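Type II restriction enzyme SfiI (PDB 2EZV) cuts double-stranded DNA at the interrupted site 5'-GGCCN(5)GGCC-3', leaving terminal 5'-phosphates, and acts as a tetramer. Local coordinates at residues R22-A27 against I181-L186; E40-A43 against G48-I51; D56-A61 against V161-R166. All coordinates share one frame; numbering follows the deposited sequence.

Interaction 1 of 3, residues R22-A27 against I181-L186; sequences RTIVQA and IYVLSL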
# COMPACT_ATOMS: atom_id res chain seq x y z
N ARG D 22 11.12 -10.74 15.33
CA ARG D 22 11.77 -11.40 14.19
C ARG D 22 11.45 -10.71 12.87
O ARG D 22 12.34 -10.47 12.06
CB ARG D 22 11.35 -12.87 14.11
CG ARG D 22 12.09 -13.63 13.02
CD ARG D 22 13.60 -13.60 13.28
NE ARG D 22 14.37 -14.21 12.19
CZ ARG D 22 14.57 -13.65 11.00
NH1 ARG D 22 14.04 -12.46 10.73
NH2 ARG D 22 15.30 -14.27 10.08
N THR D 23 10.17 -10.40 12.66
CA THR D 23 9.72 -9.72 11.44
C THR D 23 10.45 -8.39 11.28
O THR D 23 10.94 -8.05 10.19
CB THR D 23 8.20 -9.46 11.51
OG1 THR D 23 7.51 -10.70 11.73
CG2 THR D 23 7.70 -8.84 10.22
N ILE D 24 10.51 -7.63 12.37
CA ILE D 24 11.17 -6.34 12.37
C ILE D 24 12.67 -6.43 12.07
O ILE D 24 13.22 -5.54 11.43
CB ILE D 24 10.92 -5.61 13.71
CG1 ILE D 24 9.44 -5.23 13.79
CG2 ILE D 24 11.81 -4.38 13.82
CD1 ILE D 24 9.00 -4.61 15.09
N VAL D 25 13.32 -7.51 12.52
CA VAL D 25 14.75 -7.69 12.28
C VAL D 25 15.05 -7.91 10.80
O VAL D 25 16.10 -7.47 10.32
CB VAL D 25 15.34 -8.87 13.08
CG1 VAL D 25 16.80 -9.13 12.66
CG2 VAL D 25 15.30 -8.56 14.55
N GLN D 26 14.15 -8.60 10.09
CA GLN D 26 14.33 -8.84 8.66
C GLN D 26 14.23 -7.51 7.93
O GLN D 26 14.99 -7.25 7.00
CB GLN D 26 13.23 -9.74 8.09
CG GLN D 26 13.48 -11.21 8.24
CD GLN D 26 14.62 -11.74 7.40
OE1 GLN D 26 15.31 -12.64 7.82
NE2 GLN D 26 14.81 -11.20 6.21
N ALA D 27 13.27 -6.70 8.33
CA ALA D 27 13.04 -5.41 7.72
C ALA D 27 14.30 -4.56 7.85
O ALA D 27 14.83 -4.06 6.86
CB ALA D 27 11.86 -4.71 8.38
N ILE D 181 23.02 -1.74 14.72
CA ILE D 181 21.61 -1.44 14.97
C ILE D 181 21.10 -2.53 15.92
O ILE D 181 21.03 -3.71 15.55
CB ILE D 181 20.76 -1.49 13.67
CG1 ILE D 181 21.34 -0.55 12.61
CG2 ILE D 181 19.34 -1.08 13.98
CD1 ILE D 181 20.52 -0.50 11.33
N TYR D 182 20.79 -2.15 17.15
CA TYR D 182 20.29 -3.11 18.12
C TYR D 182 18.78 -3.01 18.14
O TYR D 182 18.22 -1.92 18.02
CB TYR D 182 20.83 -2.82 19.52
CG TYR D 182 22.32 -3.02 19.70
CD1 TYR D 182 23.23 -2.09 19.23
CD2 TYR D 182 22.81 -4.14 20.38
CE1 TYR D 182 24.61 -2.25 19.43
CE2 TYR D 182 24.18 -4.32 20.58
CZ TYR D 182 25.07 -3.37 20.11
OH TYR D 182 26.42 -3.52 20.31
N VAL D 183 18.12 -4.15 18.28
CA VAL D 183 16.67 -4.15 18.34
C VAL D 183 16.26 -4.83 19.64
O VAL D 183 16.71 -5.94 19.93
CB VAL D 183 16.06 -4.91 17.15
CG1 VAL D 183 14.60 -4.52 16.99
CG2 VAL D 183 16.84 -4.60 15.86
N LEU D 184 15.44 -4.14 20.43
CA LEU D 184 15.00 -4.69 21.71
C LEU D 184 13.49 -4.91 21.80
O LEU D 184 12.69 -4.10 21.32
CB LEU D 184 15.42 -3.78 22.86
CG LEU D 184 16.90 -3.56 23.18
CD1 LEU D 184 17.62 -2.83 22.06
CD2 LEU D 184 16.99 -2.76 24.45
N SER D 185 13.11 -6.01 22.44
CA SER D 185 11.72 -6.37 22.65
C SER D 185 11.50 -6.33 24.16
O SER D 185 12.04 -7.16 24.90
CB SER D 185 11.46 -7.78 22.11
OG SER D 185 10.13 -8.21 22.38
N LEU D 186 10.71 -5.36 24.62
CA LEU D 186 10.44 -5.25 26.04
C LEU D 186 9.18 -6.01 26.39
O LEU D 186 8.12 -5.79 25.80
CB LEU D 186 10.30 -3.79 26.45
CG LEU D 186 11.56 -2.95 26.18
CD1 LEU D 186 11.38 -1.57 26.79
CD2 LEU D 186 12.79 -3.64 26.76
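V25 N and Q26 N both bond the carbonyl O of R22, the first weakly at 3.2 Å and the second at 3.3 Å, and this helical turn carries I24 and V25 onto the strand. There both meet one residue, V183. Its two methyls divide the work: CG1 of V183 faces CG2 of I24 at 4.2 Å, and CG2 of V183 faces CG2 of V25 at 4.4 Å. I24 leaves the backbone toward the strand. Its chi1 of -68° keeps CG1 beside the backbone N and puts CG2 anti to it, which leaves the short methyl rather than the long arm to touch V183. V25 uses the methyl that stands beside its own N. The nearest CA atoms, those of V25 and V183, are 7.3 Å apart.

Around this pair, L21 and L28 of helix 10-41 also pack on V183, while I24 reaches I159 of strand 151-167 and V25 reaches Q235 and L237 of strand 234-238, so that the helix lies over three neighbouring strands of the mixed sheet of this PDDEXK-clan nuclease. Backbone hydrogen bonds of V183 with Q235 and of Y182 with H162 tie strand 181-186 to both neighbours. T23, Q26 and A27 pack on P87, L92 and Y68 of the second subunit, so the same helix serves both core and assembly.

The calcium ion is about 13 Å from the side chain of V183, so this is structural packing rather than part of the metal site. No hydrogen bond or charge crosses between the two segments. Methyl contacts of this length have little directional preference: helix and sheet are held here by burial of apolar surface, and their relative position probably depends on how the branched side chains fit.

Interaction 2 of 3, residues E40-A43 against G48-I51; sequences ETTA and GEVI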
# COMPACT_ATOMS: atom_id res chain seq x y z
N GLU D 40 24.73 7.84 7.37
CA GLU D 40 26.05 8.44 7.28
C GLU D 40 26.24 9.59 6.29
O GLU D 40 27.07 10.46 6.53
CB GLU D 40 27.10 7.37 6.97
CG GLU D 40 27.03 6.16 7.89
CD GLU D 40 28.27 5.28 7.83
OE1 GLU D 40 28.86 5.16 6.73
OE2 GLU D 40 28.65 4.71 8.87
N THR D 41 25.48 9.61 5.20
CA THR D 41 25.67 10.66 4.19
C THR D 41 24.73 11.86 4.27
O THR D 41 24.85 12.79 3.48
CB THR D 41 25.59 10.08 2.76
OG1 THR D 41 24.23 9.77 2.43
CG2 THR D 41 26.44 8.82 2.64
N THR D 42 23.80 11.86 5.21
CA THR D 42 22.86 12.97 5.33
C THR D 42 23.44 14.15 6.10
O THR D 42 23.81 14.02 7.26
CB THR D 42 21.56 12.52 6.01
OG1 THR D 42 20.98 11.44 5.27
CG2 THR D 42 20.58 13.68 6.09
N ALA D 43 23.49 15.30 5.43
CA ALA D 43 24.01 16.53 6.03
C ALA D 43 23.43 16.76 7.42
O ALA D 43 22.22 16.65 7.62
CB ALA D 43 23.70 17.72 5.13
N GLY D 48 21.49 17.45 16.34
CA GLY D 48 20.11 17.01 16.35
C GLY D 48 19.66 16.05 15.26
O GLY D 48 18.70 15.30 15.44
N GLU D 49 20.35 16.08 14.12
CA GLU D 49 20.02 15.24 12.98
C GLU D 49 19.83 13.75 13.25
O GLU D 49 18.86 13.16 12.79
CB GLU D 49 21.08 15.40 11.89
CG GLU D 49 20.78 16.50 10.89
CD GLU D 49 19.66 16.13 9.94
OE1 GLU D 49 19.22 17.01 9.16
OE2 GLU D 49 19.22 14.97 9.96
N VAL D 50 20.76 13.14 13.98
CA VAL D 50 20.68 11.70 14.25
C VAL D 50 19.37 11.21 14.85
O VAL D 50 18.93 10.11 14.54
CB VAL D 50 21.83 11.22 15.14
CG1 VAL D 50 23.14 11.36 14.39
CG2 VAL D 50 21.86 12.01 16.43
N ILE D 51 18.75 12.02 15.71
CA ILE D 51 17.49 11.61 16.32
C ILE D 51 16.43 11.43 15.24
O ILE D 51 15.63 10.49 15.28
CB ILE D 51 17.03 12.67 17.33
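E49 lays its carboxylate end against the carbonyl oxygen of A43, with OE1 at 3.4 Å from A43 O and the carboxyl carbon CD at 3.5 Å from the same oxygen. CG of E49 lies alongside too, 3.6 Å from A43 O. The other carboxylate oxygen, OE2 of E49, comes to 4.3 Å from the methyl CG2 of T42. None of this is a hydrogen bond, since OE1 and the carbonyl O are both acceptors.

The bend at the second torsion of E49 (chi2 -73°) folds the carboxylate back rather than letting it run straight out. T42 is the first residue to leave the helical path after helix 10-41; its OG1 turns back to bond I38 O, which leaves CG2 facing E49. On the other side of the contact, I51 N bonds G48 O at 3.3 Å as helix 49-62 gets under way.

Farther out, E49 also packs on R176 of strand 176-186 and on F77 of the third subunit, where T42 meets A75. I51 lies against a DNA phosphate, so the loop between helix 10-41 and helix 49-62 lies beside the DNA and the third subunit.

Chemically, the methyl of T42 makes only a loose van der Waals contact with OE2 of E49. The two facing acceptors would probably repel each other mildly if the carboxylate is charged, so the contact is one of proximity rather than attraction.

Interaction 3 of 3, residues D56-A61 against V161-R166; sequences DITQYA and VHFYYR. With nucleotides of chain A.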
# COMPACT_ATOMS: atom_id res chain seq x y z
N ASP D 56 13.39 8.16 10.93
CA ASP D 56 13.06 7.96 9.53
C ASP D 56 13.53 6.61 9.00
O ASP D 56 12.77 5.93 8.31
CB ASP D 56 13.65 9.10 8.68
CG ASP D 56 12.90 10.41 8.87
OD1 ASP D 56 11.85 10.41 9.55
OD2 ASP D 56 13.36 11.45 8.33
N ILE D 57 14.77 6.22 9.33
CA ILE D 57 15.32 4.94 8.90
C ILE D 57 14.38 3.83 9.36
O ILE D 57 13.94 2.99 8.57
CB ILE D 57 16.69 4.65 9.55
CG1 ILE D 57 17.70 5.77 9.24
CG2 ILE D 57 17.22 3.33 9.04
CD1 ILE D 57 18.26 5.74 7.85
N THR D 58 14.08 3.86 10.66
CA THR D 58 13.21 2.88 11.29
C THR D 58 11.87 2.79 10.56
O THR D 58 11.39 1.69 10.26
CB THR D 58 12.93 3.25 12.76
OG1 THR D 58 14.15 3.21 13.50
CG2 THR D 58 11.92 2.29 13.37
N GLN D 59 11.26 3.94 10.32
CA GLN D 59 9.98 3.97 9.64
C GLN D 59 10.04 3.36 8.24
O GLN D 59 9.21 2.52 7.91
CB GLN D 59 9.45 5.40 9.53
CG GLN D 59 8.23 5.49 8.62
CD GLN D 59 7.64 6.88 8.52
OE1 GLN D 59 6.87 7.16 7.61
NE2 GLN D 59 7.97 7.74 9.47
N TYR D 60 11.00 3.79 7.43
CA TYR D 60 11.13 3.29 6.07
C TYR D 60 11.41 1.80 6.05
O TYR D 60 10.93 1.07 5.18
CB TYR D 60 12.25 4.02 5.32
CG TYR D 60 11.96 5.48 5.06
CD1 TYR D 60 12.99 6.42 5.03
CD2 TYR D 60 10.66 5.92 4.82
CE1 TYR D 60 12.74 7.76 4.76
CE2 TYR D 60 10.40 7.26 4.56
CZ TYR D 60 11.44 8.17 4.53
OH TYR D 60 11.19 9.50 4.27
N ALA D 61 12.18 1.35 7.03
CA ALA D 61 12.51 -0.06 7.14
C ALA D 61 11.29 -0.90 7.50
O ALA D 61 11.05 -1.94 6.88
CB ALA D 61 13.61 -0.26 8.20
N VAL D 161 14.57 0.27 18.56
CA VAL D 161 15.63 0.14 17.57
C VAL D 161 16.68 1.16 18.02
O VAL D 161 16.41 2.36 18.03
CB VAL D 161 15.11 0.48 16.16
CG1 VAL D 161 16.11 0.07 15.13
CG2 VAL D 161 13.80 -0.23 15.92
N HIS D 162 17.85 0.67 18.39
CA HIS D 162 18.94 1.49 18.91
C HIS D 162 20.11 1.61 17.94
O HIS D 162 20.88 0.66 17.74
CB HIS D 162 19.38 0.89 20.25
CG HIS D 162 20.48 1.62 20.93
ND1 HIS D 162 21.78 1.62 20.47
CD2 HIS D 162 20.49 2.35 22.07
CE1 HIS D 162 22.54 2.31 21.30
NE2 HIS D 162 21.78 2.76 22.28
N PHE D 163 20.24 2.78 17.34
CA PHE D 163 21.32 3.02 16.39
C PHE D 163 22.61 3.44 17.10
O PHE D 163 22.75 4.58 17.53
CB PHE D 163 20.89 4.08 15.37
CG PHE D 163 19.68 3.69 14.56
CD1 PHE D 163 18.42 3.62 15.15
CD2 PHE D 163 19.80 3.37 13.22
CE1 PHE D 163 17.31 3.23 14.42
CE2 PHE D 163 18.69 2.98 12.47
CZ PHE D 163 17.44 2.91 13.07
N TYR D 164 23.53 2.49 17.22
CA TYR D 164 24.82 2.71 17.86
C TYR D 164 25.77 3.27 16.81
O TYR D 164 26.11 2.60 15.84
CB TYR D 164 25.35 1.38 18.39
CG TYR D 164 26.79 1.41 18.83
CD1 TYR D 164 27.72 0.54 18.27
CD2 TYR D 164 27.22 2.32 19.80
CE1 TYR D 164 29.05 0.57 18.67
CE2 TYR D 164 28.55 2.36 20.21
CZ TYR D 164 29.46 1.48 19.64
OH TYR D 164 30.78 1.49 20.04
N TYR D 165 26.22 4.51 17.01
CA TYR D 165 27.11 5.13 16.03
C TYR D 165 28.23 5.94 16.67
O TYR D 165 28.33 6.05 17.90
CB TYR D 165 26.29 6.07 15.13
CG TYR D 165 25.98 7.38 15.82
CD1 TYR D 165 26.75 8.51 15.57
CD2 TYR D 165 24.98 7.46 16.79
CE1 TYR D 165 26.55 9.69 16.29
CE2 TYR D 165 24.77 8.63 17.52
CZ TYR D 165 25.56 9.74 17.26
OH TYR D 165 25.39 10.89 17.99
N ARG D 166 29.06 6.52 15.82
CA ARG D 166 30.17 7.37 16.24
C ARG D 166 30.14 8.65 15.39
O ARG D 166 29.87 8.60 14.20
CB ARG D 166 31.50 6.66 16.01
CG ARG D 166 32.70 7.52 16.35
CD ARG D 166 33.99 6.81 15.95
NE ARG D 166 35.19 7.59 16.26
CZ ARG D 166 35.66 7.79 17.48
NH1 ARG D 166 35.04 7.28 18.54
NH2 ARG D 166 36.77 8.50 17.65
P DG A 15 24.79 10.62 22.13
OP1 DG A 15 24.96 10.32 20.68
OP2 DG A 15 24.81 9.51 23.12
O5' DG A 15 25.91 11.68 22.54
C5' DG A 15 25.95 12.97 21.91
C4' DG A 15 26.84 13.92 22.68
O4' DG A 15 26.26 14.19 23.98
C3' DG A 15 28.22 13.34 22.98
O3' DG A 15 29.19 14.39 23.08
C2' DG A 15 28.00 12.64 24.31
C1' DG A 15 27.04 13.59 25.01
N9 DG A 15 26.14 12.97 25.97
C8 DG A 15 25.33 11.88 25.76
N7 DG A 15 24.62 11.55 26.80
C5 DG A 15 24.99 12.47 27.77
C6 DG A 15 24.56 12.61 29.12
O6 DG A 15 23.73 11.94 29.74
N1 DG A 15 25.18 13.68 29.75
C2 DG A 15 26.11 14.50 29.17
N2 DG A 15 26.60 15.48 29.96
N3 DG A 15 26.53 14.38 27.92
C4 DG A 15 25.93 13.35 27.28
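Helix 49-62 packs on strand 151-167, part of the central sheet of this PDDEXK-clan nuclease, and F163 is the side chain of strand 161-166 that meets both I57 and T58. The axes of helix 56-61 and strand 161-166 pass 10.2 Å apart, and their N-to-C directions differ by 129°. The F163 ring presents its edge to T58: OG1 lies near the ring plane, 3.3 Å from CE1 of F163 and equally close to CZ. That hydroxyl has its polar partner on its own helix, A54 O. I57 approaches the same ring obliquely, its CG2 3.7 Å from F163 CE2; chi1 of -57° puts this methyl anti to the backbone N. Two residues earlier on the strand, V161 meets T58 tip to tip, CG2 to CG2 at 4.0 Å. With an alanine in place of F163, I57 CG2 and T58 OG1 would probably lose their ring partner, leaving T58 on V161 as the remaining contact of these segments.

T58 also touches A101, a calcium-site residue, and its side chain is about 8 Å from the ion. D56 bridges to K81 of the third subunit. Two residues beyond F163, the strand reaches the DNA: Y165 OH donates a weak hydrogen bond to OP1 of DG15 of chain A, 2.8 Å away.

Interactions 2 and 3 follow one another along the chain, and both are nested inside the long loop closed by interaction 1. Interactions 1 and 3 have centres 11 Å apart and touch: strands 151-167 and 176-186 are antiparallel neighbours in one mixed sheet, and A27 CB packs on A61 O where helices 10-41 and 49-62 meet. Interaction 2 joins the end of the first helix to the start of the second, its centre 11 Å from that of interaction 3 and 21 Å from that of interaction 1. Two successive helices thus pack on one sheet; interactions 1 and 3 are both buried, while the third subunit touches 2 and 3, close to the DNA.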